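Long-range contact in venom allergen-like (VAL) 4 protein (Schistosoma mansoni, PDB 4P27), which binds lipids as a member of the SCP/TAPS (CAP) superfamily, although it lacks the prototypical CAP sequence motifs: residues Asn47-Gln52 with Leu135-Tyr140. Sequence-based numbering, arbitrary orientation.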
# COMPACT_ATOMS: atom_id res chain seq x y z
N ASN A 47 2.33 14.90 0.05
CA ASN A 47 2.15 16.00 0.95
C ASN A 47 0.95 15.83 1.81
O ASN A 47 0.99 16.22 3.01
CB ASN A 47 2.03 17.31 0.17
CG ASN A 47 3.31 17.65 -0.52
OD1 ASN A 47 4.36 17.05 -0.25
ND2 ASN A 47 3.25 18.60 -1.46
N LYS A 48 -0.14 15.31 1.24
CA LYS A 48 -1.33 15.16 2.08
C LYS A 48 -1.05 14.10 3.13
O LYS A 48 -1.45 14.25 4.31
CB LYS A 48 -2.58 14.90 1.29
CG LYS A 48 -3.03 16.23 0.61
CD LYS A 48 -3.97 17.09 1.46
CE LYS A 48 -5.08 16.22 2.04
NZ LYS A 48 -6.01 17.01 2.86
N ALA A 49 -0.27 13.10 2.70
CA ALA A 49 0.09 11.95 3.58
C ALA A 49 0.87 12.53 4.74
O ALA A 49 0.67 12.16 5.90
CB ALA A 49 0.96 10.94 2.84
N LYS A 50 1.77 13.44 4.40
CA LYS A 50 2.69 14.06 5.40
C LYS A 50 1.98 15.00 6.39
O LYS A 50 2.21 14.93 7.58
CB LYS A 50 3.77 14.87 4.64
CG LYS A 50 4.96 15.18 5.53
CD LYS A 50 6.20 14.48 4.98
CE LYS A 50 6.92 15.27 3.86
NZ LYS A 50 7.85 16.28 4.41
N GLN A 51 1.07 15.87 5.90
CA GLN A 51 0.25 16.67 6.80
C GLN A 51 -0.50 15.77 7.78
O GLN A 51 -0.60 16.11 8.95
CB GLN A 51 -0.78 17.55 6.01
CG GLN A 51 -0.08 18.62 5.15
CD GLN A 51 -1.03 19.21 4.10
OE1 GLN A 51 -0.88 18.99 2.89
NE2 GLN A 51 -2.03 19.93 4.58
N GLN A 52 -1.06 14.64 7.29
CA GLN A 52 -1.76 13.70 8.16
C GLN A 52 -0.72 13.12 9.13
O GLN A 52 -0.96 13.08 10.33
CB GLN A 52 -2.30 12.54 7.38
CG GLN A 52 -3.07 11.53 8.24
CD GLN A 52 -3.94 10.60 7.39
OE1 GLN A 52 -4.32 10.95 6.28
NE2 GLN A 52 -4.30 9.44 7.94
N LEU A 135 4.56 7.46 12.73
CA LEU A 135 3.31 7.34 12.01
C LEU A 135 3.65 7.43 10.49
O LEU A 135 4.15 8.44 10.03
CB LEU A 135 2.39 8.47 12.43
CG LEU A 135 0.99 8.37 11.75
CD1 LEU A 135 0.34 6.99 11.90
CD2 LEU A 135 0.11 9.34 12.45
N ILE A 136 3.48 6.32 9.77
CA ILE A 136 3.61 6.29 8.30
C ILE A 136 2.21 6.22 7.60
O ILE A 136 1.36 5.40 8.01
CB ILE A 136 4.39 5.06 7.92
CG1 ILE A 136 5.73 5.08 8.70
CG2 ILE A 136 4.57 4.97 6.40
CD1 ILE A 136 6.30 3.69 8.85
N VAL A 137 1.97 7.14 6.64
CA VAL A 137 0.73 7.26 5.88
C VAL A 137 1.15 7.07 4.43
O VAL A 137 2.02 7.81 4.00
CB VAL A 137 0.10 8.64 6.04
CG1 VAL A 137 -1.21 8.79 5.24
CG2 VAL A 137 -0.13 8.92 7.55
N CYS A 138 0.61 6.05 3.73
CA CYS A 138 0.68 5.97 2.23
C CYS A 138 -0.69 6.18 1.69
O CYS A 138 -1.65 5.56 2.21
CB CYS A 138 1.19 4.63 1.73
SG CYS A 138 2.98 4.45 1.90
N ASN A 139 -0.76 7.10 0.72
CA ASN A 139 -1.97 7.35 -0.07
C ASN A 139 -1.78 6.77 -1.44
O ASN A 139 -0.66 6.78 -1.99
CB ASN A 139 -2.34 8.82 -0.19
CG ASN A 139 -2.77 9.40 1.12
OD1 ASN A 139 -3.43 8.71 1.87
ND2 ASN A 139 -2.36 10.67 1.43
N TYR A 140 -2.88 6.23 -1.96
CA TYR A 140 -2.88 5.52 -3.24
C TYR A 140 -4.12 6.06 -4.08
O TYR A 140 -5.16 6.29 -3.53
CB TYR A 140 -3.11 4.04 -3.02
CG TYR A 140 -2.10 3.39 -2.09
CD1 TYR A 140 -2.30 3.41 -0.68
CD2 TYR A 140 -0.92 2.76 -2.61
CE1 TYR A 140 -1.38 2.80 0.19
CE2 TYR A 140 0.01 2.13 -1.72
CZ TYR A 140 -0.22 2.20 -0.34
OH TYR A 140 0.66 1.61 0.54
O HOH W 1 -3.95 12.05 3.65
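Ala49 and Val137 face each other where the backbones of 47-52 and 135-140 come nearest, with helix 43-54 packed on strand 133-141 in the alpha-beta-alpha sandwich of the CAP fold. The helix runs roughly antiparallel to the strand, at 150° between the segment directions and 7.6 Å between their axes at closest approach. Because Ala49 carries nothing beyond CB, the backbones come close, with its CA 5.3 Å from CA of Val137. Both branches of the valine are used: CG1, anti to the backbone N (chi1 180°), lies 3.9 Å from Ala49 CB, whereas CG2 abuts the Ala49 carbonyl oxygen and CG of Gln52. One turn along the helix from Ala49, Gln52 stretches out with CG anti to its backbone N (chi1 -179°) and passes across the valine at about a right angle, its amide carbon CD 3.9 Å from Val137 CG1. Leu135 adds a marginal touch at the backbone of Gln52. Toward the other end, Asn139 comes up against Ala49, its ND2 3.6 Å from Ala49 CB.

The polar ends are buried but satisfied. From the strand, ND2 of Asn139 donates to the carbonyl oxygen of Leu45, in the first turn of helix 43-54. In the neighbouring strand 75-81, Gln76 pairs through OE1 with NE2 of Gln52 and through NE2 with OD1 of Asn139, and should hold both amides in their rotation. Cys138, pointing to the sheet's other face, is disulfide-bonded to Cys125 of strand 122-130. A single water bridges the two side-chain amides across the contact, donating to Gln52 OE1 at 2.9 Å and accepting from Asn139 ND2 at 3.1 Å.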